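Local atomic coordinates of precorrin-6Y C5,15-methyltransferase (Decarboxylating) (Geobacter metallireducens, PDB entry 3E05), a protein that probably uses S-adenosyl-L-methionine to methylate and decarboxylate a precorrin in adenosylcobalamin biosynthesis, the present chain being its C-terminal domain. Residues Val8-Phe16 / Lys25-Leu33; Tyr160-Lys171 / Ser183-Lys194. All blocks are in the same frame, centred on the assembly; numbering follows the deposited sequence.

In the fold
This domain illustrates how contacts made in series can build one side of a class I methyltransferase fold, whose last strand in sequence, 180-193, is inserted antiparallel between 137-142 and 161-173. Near the N terminus, interaction 1 folds loop 8-16 back onto the first helix, 26-35, closing a loop of eight residues. The chain then runs through the five parallel strands and their helices before interaction 2 joins strands 161-173 and 180-193 as the final beta hairpin. The two loops follow one another, neither nesting nor crossing. They meet in space where the first helix lies on the hairpin: Glu27 forms a salt bridge with Lys171, and Val31 packs on Ile189. Both contacts also reach the second subunit.

Interaction 1: residues Val8-Phe16 / Lys25-Leu33; sequences VIGIDDDEF and KQEVRAVTL
In one of its two modelled conformers, Arg29 starts out with CG opposite the backbone N (chi1 -164°), runs extended, then bends at chi3, which carries its guanidinium to Ile11, Asp13 and Phe16. NH1 donates to the Ile11 carbonyl O at 3.1 Å with a fairly straight N-H...O angle of 159°, and that oxygen lies in the guanidinium plane. NH2 forms a salt bridge to Asp13 OD1 at 2.8 Å, although as a hydrogen bond it is bent and weak. Phe16 CZ sits 3.8 Å above one guanidinium face, toward its rim, with the ring and guanidinium planes inclined by 65°; Gln26 CA covers the opposite face, so the flat group is clamped. The same OD1 also takes a weak bond from the backbone N of Gln26, at 2.8 Å. A carboxylate facing the first turn of the helix is likely to be favoured by the helix dipole as well as by Arg29. Asp13 OD2 accepts from a water, 2.6 Å away, that also donates to Glu27 OE1. Gln26 lays CG against Gly10 CA, at 3.8 Å, and sends OE1 on to Lys35 of the second subunit. Farther along, Ile9 CG2 meets Leu33 CD1 at 4.2 Å. Glu57 of helix 53-61 binds both Arg29 NH1 and the backbone N of Ile11, tying that helix to both segments. Helix 26-35 thus has the loop and helix 53-61 against it, while its Val31 and Thr32 pack on Ile189 of strand 180-193.

Interaction 2: residues Tyr160-Lys171 / Ser183-Lys194; sequences YMVEVACVNVAK and SHNPVYIITAWK
Backbone hydrogen bonds come first: Met161, Glu163, Ala165 and Val167 pair reciprocally with Trp193, Thr191, Ile189 and Val187, in a regular antiparallel hairpin. Beyond Val167 the register slips by one, and Val169 O accepts from His184 N at 2.9 Å. Aromatic contacts mark both strands. Met161 CB stands over the six-membered ring of Trp193, 3.9 Å from its centroid, while SD reaches CZ2 obliquely at 3.7 Å; replacing Trp193 with an alanine would probably leave Met161 without the ring it packs on and set its thioether free to turn. Cys166, SG anti to its N (chi1 -177°), rests its sulfur on a face of the Tyr188 ring. Lys194 curls so that CE lies over the Tyr160 ring centre, 3.9 Å away, and NZ makes a cation-pi contact. Among apolar pairs, Val162 CG1 meets Ile190 CG2 at 3.7 Å. One water links Glu163 OE2, Ile189 O and Thr191 OG1; Glu163 also pairs with Lys35. Helix 145-157 covers the Val162, Val164 and Tyr188 face, and helix 26-35 the Val167 and Ile189 face. Strand 137-142 flanks strand 180-193, while strand 161-173 pairs antiparallel with a strand of the second subunit, continuing the sheet.

Interaction 1: residues Val8-Phe16 / Lys25-Leu33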
loop_
_atom_site.group_PDB
_atom_site.type_symbol
_atom_site.label_atom_id
_atom_site.label_comp_id
_atom_site.label_asym_id
_atom_site.label_seq_id
_atom_site.Cartn_x
_atom_site.Cartn_y
_atom_site.Cartn_z
ATOM N N VAL D 8 26.390 1.867 -7.050
ATOM C CA VAL D 8 26.752 1.434 -5.690
ATOM C C VAL D 8 25.592 0.647 -5.058
ATOM O O VAL D 8 25.796 -0.428 -4.479
ATOM C CB VAL D 8 27.245 2.624 -4.786
ATOM C CG1 VAL D 8 26.152 3.666 -4.503
ATOM C CG2 VAL D 8 27.848 2.119 -3.478
ATOM N N ILE D 9 24.383 1.196 -5.184
ATOM C CA ILE D 9 23.127 0.516 -4.858
ATOM C C ILE D 9 22.115 0.811 -5.969
ATOM O O ILE D 9 22.236 1.801 -6.711
ATOM C CB ILE D 9 22.553 0.881 -3.444
ATOM C CG1 ILE D 9 22.068 2.337 -3.381
ATOM C CG2 ILE D 9 23.552 0.527 -2.299
ATOM C CD1 ILE D 9 21.279 2.685 -2.132
ATOM N N GLY D 10 21.122 -0.063 -6.100
ATOM C CA GLY D 10 20.128 0.070 -7.146
ATOM C C GLY D 10 20.437 -0.667 -8.425
ATOM O O GLY D 10 19.993 -0.243 -9.501
ATOM N N ILE D 11 21.196 -1.762 -8.312
ATOM C CA ILE D 11 21.428 -2.673 -9.438
ATOM C C ILE D 11 20.084 -3.291 -9.822
ATOM O O ILE D 11 19.336 -3.737 -8.954
ATOM C CB ILE D 11 22.466 -3.780 -9.092
ATOM C CG1 ILE D 11 23.809 -3.168 -8.663
ATOM C CG2 ILE D 11 22.693 -4.705 -10.293
ATOM C CD1 ILE D 11 24.695 -4.100 -7.839
ATOM N N ASP D 12 19.760 -3.277 -11.115
ATOM C CA ASP D 12 18.499 -3.827 -11.612
ATOM C C ASP D 12 18.369 -5.302 -11.252
ATOM O O ASP D 12 19.345 -6.054 -11.364
ATOM C CB ASP D 12 18.388 -3.649 -13.128
ATOM C CG ASP D 12 16.992 -3.931 -13.641
ATOM O OD1 ASP D 12 16.117 -3.054 -13.492
ATOM O OD2 ASP D 12 16.768 -5.028 -14.192
ATOM N N ASP D 13 17.169 -5.704 -10.821
ATOM C CA ASP D 13 16.904 -7.067 -10.399
ATOM C C ASP D 13 17.311 -8.092 -11.462
ATOM O O ASP D 13 17.906 -9.134 -11.139
ATOM C CB ASP D 13 15.418 -7.253 -10.073
ATOM C CG ASP D 13 14.989 -6.566 -8.777
ATOM O OD1 ASP D 13 15.842 -6.206 -7.946
ATOM O OD2 ASP D 13 13.765 -6.411 -8.594
ATOM N N ASP D 14 17.043 -7.754 -12.725
ATOM C CA ASP D 14 17.276 -8.665 -13.844
ATOM C C ASP D 14 18.757 -8.834 -14.228
ATOM O O ASP D 14 19.088 -9.603 -15.130
ATOM C CB ASP D 14 16.405 -8.252 -15.033
ATOM C CG ASP D 14 14.909 -8.367 -14.726
ATOM O OD1 ASP D 14 14.531 -9.144 -13.817
ATOM O OD2 ASP D 14 14.106 -7.680 -15.386
ATOM N N GLU D 15 19.639 -8.126 -13.521
ATOM C CA GLU D 15 21.083 -8.271 -13.701
ATOM C C GLU D 15 21.646 -9.370 -12.813
ATOM O O GLU D 15 22.817 -9.710 -12.916
ATOM C CB GLU D 15 21.816 -6.961 -13.401
ATOM C CG GLU D 15 21.536 -5.835 -14.379
ATOM C CD GLU D 15 22.305 -5.963 -15.686
ATOM O OE1 GLU D 15 23.266 -6.762 -15.764
ATOM O OE2 GLU D 15 21.949 -5.249 -16.640
ATOM N N PHE D 16 20.812 -9.909 -11.925
ATOM C CA PHE D 16 21.239 -10.974 -11.028
ATOM C C PHE D 16 20.770 -12.320 -11.569
ATOM O O PHE D 16 19.649 -12.436 -12.074
ATOM C CB PHE D 16 20.658 -10.797 -9.614
ATOM C CG PHE D 16 21.167 -9.585 -8.883
ATOM C CD1 PHE D 16 22.302 -9.668 -8.083
ATOM C CD2 PHE D 16 20.504 -8.368 -8.977
ATOM C CE1 PHE D 16 22.787 -8.542 -7.399
ATOM C CE2 PHE D 16 20.967 -7.250 -8.282
ATOM C CZ PHE D 16 22.119 -7.339 -7.504
ATOM N N LYS D 25 14.054 -7.773 -3.969
ATOM C CA LYS D 25 13.864 -6.838 -5.083
ATOM C C LYS D 25 14.472 -5.491 -4.730
ATOM O O LYS D 25 14.597 -5.167 -3.562
ATOM C CB LYS D 25 12.383 -6.699 -5.412
ATOM C CG LYS D 25 11.717 -8.040 -5.785
ATOM C CD LYS D 25 10.411 -7.835 -6.525
ATOM C CE LYS D 25 9.583 -9.101 -6.493
ATOM N NZ LYS D 25 10.207 -10.130 -7.358
ATOM N N GLN D 26 14.824 -4.715 -5.753
ATOM C CA GLN D 26 15.692 -3.545 -5.629
ATOM C C GLN D 26 15.307 -2.480 -4.588
ATOM O O GLN D 26 16.152 -2.064 -3.793
ATOM C CB GLN D 26 15.843 -2.916 -7.016
ATOM C CG GLN D 26 16.719 -1.697 -7.086
ATOM C CD GLN D 26 16.243 -0.760 -8.163
ATOM O OE1 GLN D 26 15.696 0.295 -7.875
ATOM N NE2 GLN D 26 16.413 -1.161 -9.416
ATOM N N GLU D 27 14.043 -2.047 -4.601
ATOM C CA GLU D 27 13.525 -1.049 -3.671
ATOM C C GLU D 27 13.626 -1.486 -2.214
ATOM O O GLU D 27 14.184 -0.754 -1.369
ATOM C CB GLU D 27 12.090 -0.681 -4.046
ATOM C CG GLU D 27 11.943 -0.117 -5.485
ATOM C CD GLU D 27 11.849 -1.181 -6.580
ATOM O OE1 GLU D 27 11.817 -2.413 -6.303
ATOM O OE2 GLU D 27 11.825 -0.769 -7.751
ATOM N N VAL D 28 13.123 -2.693 -1.947
ATOM C CA VAL D 28 13.146 -3.323 -0.629
ATOM C C VAL D 28 14.603 -3.584 -0.180
ATOM O O VAL D 28 14.935 -3.412 0.973
ATOM C CB VAL D 28 12.277 -4.611 -0.626
ATOM C CG1 VAL D 28 12.656 -5.544 0.512
ATOM C CG2 VAL D 28 10.794 -4.242 -0.531
ATOM N N ARG D 29 15.459 -3.956 -1.120
ATOM C CA ARG D 29 16.885 -4.118 -0.850
ATOM C C ARG D 29 17.490 -2.822 -0.300
ATOM O O ARG D 29 18.190 -2.851 0.675
ATOM C CB ARG D 29 17.616 -4.540 -2.126
ATOM C CG ARG D 29 19.009 -5.112 -1.907
ATOM C CD ARG D 29 19.686 -5.354 -3.259
ATOM N NE ARG D 29 18.857 -6.152 -4.163
ATOM C CZ ARG D 29 18.741 -5.933 -5.475
ATOM N NH1 ARG D 29 19.396 -4.937 -6.055
ATOM N NH2 ARG D 29 17.953 -6.706 -6.216
ATOM N N ALA D 30 17.221 -1.700 -0.961
ATOM C CA ALA D 30 17.707 -0.383 -0.520
ATOM C C ALA D 30 17.233 -0.064 0.898
ATOM O O ALA D 30 18.039 0.301 1.744
ATOM C CB ALA D 30 17.268 0.704 -1.480
ATOM N N VAL D 31 15.934 -0.245 1.167
ATOM C CA VAL D 31 15.397 -0.017 2.524
ATOM C C VAL D 31 16.069 -0.955 3.553
ATOM O O VAL D 31 16.414 -0.527 4.656
ATOM C CB VAL D 31 13.850 -0.227 2.580
ATOM C CG1 VAL D 31 13.306 0.132 3.965
ATOM C CG2 VAL D 31 13.147 0.613 1.508
ATOM N N THR D 32 16.275 -2.205 3.164
ATOM C CA THR D 32 16.944 -3.216 4.031
ATOM C C THR D 32 18.367 -2.760 4.415
ATOM O O THR D 32 18.736 -2.766 5.602
ATOM C CB THR D 32 16.969 -4.590 3.334
ATOM O OG1 THR D 32 15.634 -5.052 3.147
ATOM C CG2 THR D 32 17.748 -5.646 4.129
ATOM N N LEU D 33 19.124 -2.313 3.420
ATOM C CA LEU D 33 20.494 -1.795 3.622
ATOM C C LEU D 33 20.515 -0.555 4.508
ATOM O O LEU D 33 21.357 -0.448 5.384
ATOM C CB LEU D 33 21.142 -1.508 2.272
ATOM C CG LEU D 33 21.461 -2.771 1.462
ATOM C CD1 LEU D 33 21.675 -2.398 0.030
ATOM C CD2 LEU D 33 22.624 -3.564 2.053
HETATM O O HOH W 1 18.885 -1.294 -4.037
HETATM O O HOH W 2 12.263 -4.238 -8.414
#

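Interaction 2: residues Tyr160-Lys171 / Ser183-Lys194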
loop_
_atom_site.group_PDB
_atom_site.type_symbol
_atom_site.label_atom_id
_atom_site.label_comp_id
_atom_site.label_asym_id
_atom_site.label_seq_id
_atom_site.Cartn_x
_atom_site.Cartn_y
_atom_site.Cartn_z
ATOM N N TYR D 160 15.651 -7.303 22.608
ATOM C CA TYR D 160 15.881 -6.351 21.517
ATOM C C TYR D 160 14.717 -5.378 21.392
ATOM O O TYR D 160 13.552 -5.750 21.594
ATOM C CB TYR D 160 16.065 -7.070 20.170
ATOM C CG TYR D 160 17.364 -7.829 20.050
ATOM C CD1 TYR D 160 18.545 -7.183 19.666
ATOM C CD2 TYR D 160 17.417 -9.200 20.312
ATOM C CE1 TYR D 160 19.746 -7.879 19.566
ATOM C CE2 TYR D 160 18.614 -9.899 20.216
ATOM C CZ TYR D 160 19.766 -9.236 19.846
ATOM O OH TYR D 160 20.945 -9.937 19.753
ATOM N N MET D 161 15.045 -4.130 21.071
ATOM C CA MET D 161 14.069 -3.202 20.524
ATOM C C MET D 161 13.792 -3.680 19.106
ATOM O O MET D 161 14.736 -3.988 18.371
ATOM C CB MET D 161 14.651 -1.803 20.460
ATOM C CG MET D 161 14.201 -0.895 21.561
ATOM S SD MET D 161 13.569 0.631 20.862
ATOM C CE MET D 161 11.946 0.068 20.340
ATOM N N VAL D 162 12.516 -3.756 18.724
ATOM C CA VAL D 162 12.122 -4.246 17.396
ATOM C C VAL D 162 11.209 -3.225 16.695
ATOM O O VAL D 162 10.233 -2.758 17.271
ATOM C CB VAL D 162 11.446 -5.659 17.469
ATOM C CG1 VAL D 162 10.940 -6.132 16.086
ATOM C CG2 VAL D 162 12.407 -6.702 18.043
ATOM N N GLU D 163 11.572 -2.864 15.467
ATOM C CA GLU D 163 10.691 -2.110 14.583
ATOM C C GLU D 163 10.271 -3.038 13.452
ATOM O O GLU D 163 11.081 -3.829 12.965
ATOM C CB GLU D 163 11.418 -0.900 14.005
ATOM C CG GLU D 163 10.645 -0.182 12.876
ATOM C CD GLU D 163 11.499 0.801 12.116
ATOM O OE1 GLU D 163 11.786 1.875 12.674
ATOM O OE2 GLU D 163 11.883 0.511 10.966
ATOM N N VAL D 164 9.010 -2.940 13.029
ATOM C CA VAL D 164 8.546 -3.637 11.832
ATOM C C VAL D 164 8.099 -2.593 10.822
ATOM O O VAL D 164 7.298 -1.731 11.160
ATOM C CB VAL D 164 7.370 -4.587 12.136
ATOM C CG1 VAL D 164 6.986 -5.375 10.884
ATOM C CG2 VAL D 164 7.714 -5.515 13.299
ATOM N N ALA D 165 8.625 -2.664 9.603
ATOM C CA ALA D 165 8.210 -1.755 8.521
ATOM C C ALA D 165 7.657 -2.560 7.339
ATOM O O ALA D 165 8.370 -3.348 6.709
ATOM C CB ALA D 165 9.367 -0.878 8.082
ATOM N N CYS D 166 6.372 -2.377 7.051
ATOM C CA CYS D 166 5.760 -3.068 5.928
ATOM C C CYS D 166 5.862 -2.168 4.728
ATOM O O CYS D 166 5.331 -1.047 4.721
ATOM C CB CYS D 166 4.298 -3.432 6.196
ATOM S SG CYS D 166 3.577 -4.356 4.826
ATOM N N VAL D 167 6.565 -2.664 3.718
ATOM C CA VAL D 167 6.889 -1.870 2.541
ATOM C C VAL D 167 6.126 -2.417 1.353
ATOM O O VAL D 167 6.268 -3.584 0.995
ATOM C CB VAL D 167 8.429 -1.846 2.268
ATOM C CG1 VAL D 167 8.743 -1.205 0.904
ATOM C CG2 VAL D 167 9.162 -1.115 3.408
ATOM N N ASN D 168 5.303 -1.557 0.769
ATOM C CA ASN D 168 4.528 -1.898 -0.413
ATOM C C ASN D 168 5.015 -1.036 -1.569
ATOM O O ASN D 168 5.031 0.188 -1.461
ATOM C CB ASN D 168 3.029 -1.672 -0.182
ATOM C CG ASN D 168 2.325 -2.912 0.358
ATOM O OD1 ASN D 168 2.050 -3.850 -0.380
ATOM N ND2 ASN D 168 2.030 -2.911 1.656
ATOM N N VAL D 169 5.385 -1.685 -2.671
ATOM C CA VAL D 169 5.901 -0.990 -3.859
ATOM C C VAL D 169 5.038 -1.351 -5.068
ATOM O O VAL D 169 4.816 -2.534 -5.341
ATOM C CB VAL D 169 7.370 -1.421 -4.148
ATOM C CG1 VAL D 169 7.858 -0.835 -5.477
ATOM C CG2 VAL D 169 8.316 -1.041 -2.969
ATOM N N ALA D 170 4.544 -0.346 -5.792
ATOM C CA ALA D 170 3.900 -0.589 -7.097
ATOM C C ALA D 170 4.653 0.202 -8.135
ATOM O O ALA D 170 4.933 1.367 -7.906
ATOM C CB ALA D 170 2.461 -0.159 -7.077
ATOM N N LYS D 171 4.981 -0.426 -9.261
ATOM C CA LYS D 171 5.787 0.210 -10.312
ATOM C C LYS D 171 5.116 0.155 -11.673
ATOM O O LYS D 171 4.457 -0.823 -11.998
ATOM C CB LYS D 171 7.112 -0.522 -10.478
ATOM C CG LYS D 171 8.122 -0.299 -9.404
ATOM C CD LYS D 171 9.504 -0.540 -9.988
ATOM C CE LYS D 171 9.767 -2.013 -10.209
ATOM N NZ LYS D 171 11.215 -2.262 -10.279
ATOM N N SER D 183 1.970 -4.224 -8.635
ATOM C CA SER D 183 2.385 -4.312 -7.243
ATOM C C SER D 183 3.326 -5.474 -7.042
ATOM O O SER D 183 3.132 -6.563 -7.588
ATOM C CB SER D 183 1.168 -4.524 -6.325
ATOM O OG SER D 183 0.308 -3.405 -6.365
ATOM N N HIS D 184 4.360 -5.227 -6.251
ATOM C CA HIS D 184 5.142 -6.304 -5.654
ATOM C C HIS D 184 4.356 -6.785 -4.455
ATOM O O HIS D 184 3.517 -6.062 -3.922
ATOM C CB HIS D 184 6.479 -5.773 -5.139
ATOM C CG HIS D 184 7.440 -5.372 -6.209
ATOM N ND1 HIS D 184 8.429 -4.434 -6.001
ATOM C CD2 HIS D 184 7.587 -5.798 -7.485
ATOM C CE1 HIS D 184 9.142 -4.295 -7.104
ATOM N NE2 HIS D 184 8.654 -5.114 -8.019
ATOM N N ASN D 185 4.653 -7.993 -3.994
ATOM C CA ASN D 185 4.066 -8.457 -2.756
ATOM C C ASN D 185 4.663 -7.697 -1.572
ATOM O O ASN D 185 5.789 -7.198 -1.678
ATOM C CB ASN D 185 4.257 -9.966 -2.634
ATOM C CG ASN D 185 3.418 -10.731 -3.645
ATOM O OD1 ASN D 185 2.485 -10.188 -4.256
ATOM N ND2 ASN D 185 3.756 -11.990 -3.843
ATOM N N PRO D 186 3.897 -7.548 -0.464
ATOM C CA PRO D 186 4.457 -6.719 0.595
ATOM C C PRO D 186 5.631 -7.419 1.270
ATOM O O PRO D 186 5.693 -8.658 1.294
ATOM C CB PRO D 186 3.319 -6.566 1.607
ATOM C CG PRO D 186 2.146 -7.315 1.052
ATOM C CD PRO D 186 2.578 -8.112 -0.117
ATOM N N VAL D 187 6.567 -6.633 1.784
ATOM C CA VAL D 187 7.653 -7.205 2.576
ATOM C C VAL D 187 7.692 -6.534 3.936
ATOM O O VAL D 187 7.605 -5.307 4.063
ATOM C CB VAL D 187 9.064 -7.123 1.863
ATOM C CG1 VAL D 187 10.145 -7.826 2.694
ATOM C CG2 VAL D 187 9.031 -7.730 0.458
ATOM N N TYR D 188 7.809 -7.352 4.976
ATOM C CA TYR D 188 7.942 -6.826 6.316
ATOM C C TYR D 188 9.421 -6.799 6.671
ATOM O O TYR D 188 10.042 -7.851 6.775
ATOM C CB TYR D 188 7.193 -7.732 7.305
ATOM C CG TYR D 188 5.694 -7.663 7.122
ATOM C CD1 TYR D 188 4.943 -6.717 7.828
ATOM C CD2 TYR D 188 5.037 -8.500 6.217
ATOM C CE1 TYR D 188 3.540 -6.650 7.684
ATOM C CE2 TYR D 188 3.644 -8.414 6.033
ATOM C CZ TYR D 188 2.908 -7.494 6.778
ATOM O OH TYR D 188 1.541 -7.398 6.591
ATOM N N ILE D 189 9.969 -5.591 6.805
ATOM C CA ILE D 189 11.370 -5.415 7.179
ATOM C C ILE D 189 11.447 -5.219 8.691
ATOM O O ILE D 189 11.016 -4.201 9.239
ATOM C CB ILE D 189 12.012 -4.236 6.414
ATOM C CG1 ILE D 189 11.912 -4.504 4.904
ATOM C CG2 ILE D 189 13.454 -3.995 6.879
ATOM C CD1 ILE D 189 12.231 -3.326 4.023
ATOM N N ILE D 190 12.027 -6.219 9.350
ATOM C CA ILE D 190 12.129 -6.245 10.811
ATOM C C ILE D 190 13.545 -5.858 11.232
ATOM O O ILE D 190 14.499 -6.515 10.826
ATOM C CB ILE D 190 11.793 -7.656 11.341
ATOM C CG1 ILE D 190 10.418 -8.097 10.836
ATOM C CG2 ILE D 190 11.873 -7.697 12.877
ATOM C CD1 ILE D 190 10.132 -9.573 10.973
ATOM N N THR D 191 13.665 -4.793 12.021
ATOM C CA THR D 191 14.942 -4.304 12.531
ATOM C C THR D 191 15.002 -4.431 14.047
ATOM O O THR D 191 14.098 -4.000 14.754
ATOM C CB THR D 191 15.197 -2.864 12.073
ATOM O OG1 THR D 191 15.013 -2.800 10.654
ATOM C CG2 THR D 191 16.639 -2.420 12.409
ATOM N N ALA D 192 16.086 -5.030 14.539
ATOM C CA ALA D 192 16.238 -5.292 15.963
ATOM C C ALA D 192 17.618 -4.872 16.437
ATOM O O ALA D 192 18.625 -5.162 15.788
ATOM C CB ALA D 192 15.993 -6.749 16.258
ATOM N N TRP D 193 17.654 -4.165 17.556
ATOM C CA TRP D 193 18.904 -3.671 18.118
ATOM C C TRP D 193 18.715 -3.557 19.617
ATOM O O TRP D 193 17.589 -3.623 20.111
ATOM C CB TRP D 193 19.300 -2.312 17.501
ATOM C CG TRP D 193 18.366 -1.174 17.846
ATOM C CD1 TRP D 193 18.586 -0.188 18.769
ATOM C CD2 TRP D 193 17.065 -0.912 17.285
ATOM N NE1 TRP D 193 17.516 0.671 18.814
ATOM C CE2 TRP D 193 16.565 0.252 17.920
ATOM C CE3 TRP D 193 16.274 -1.543 16.312
ATOM C CZ2 TRP D 193 15.305 0.796 17.615
ATOM C CZ3 TRP D 193 15.005 -1.000 16.015
ATOM C CH2 TRP D 193 14.543 0.158 16.663
ATOM N N LYS D 194 19.811 -3.411 20.349
ATOM C CA LYS D 194 19.695 -3.233 21.787
ATOM C C LYS D 194 19.660 -1.746 22.089
ATOM O O LYS D 194 20.540 -0.981 21.657
ATOM C CB LYS D 194 20.835 -3.932 22.534
ATOM C CG LYS D 194 20.820 -5.459 22.472
ATOM C CD LYS D 194 19.843 -6.047 23.488
ATOM C CE LYS D 194 19.889 -7.564 23.476
ATOM N NZ LYS D 194 21.183 -8.102 23.976
HETATM O O HOH W 3 22.793 -8.173 21.446
HETATM O O HOH W 4 12.475 -2.127 9.939
HETATM O O HOH W 5 6.555 -4.413 -1.736
HETATM O O HOH W 6 2.870 -3.604 -2.886
#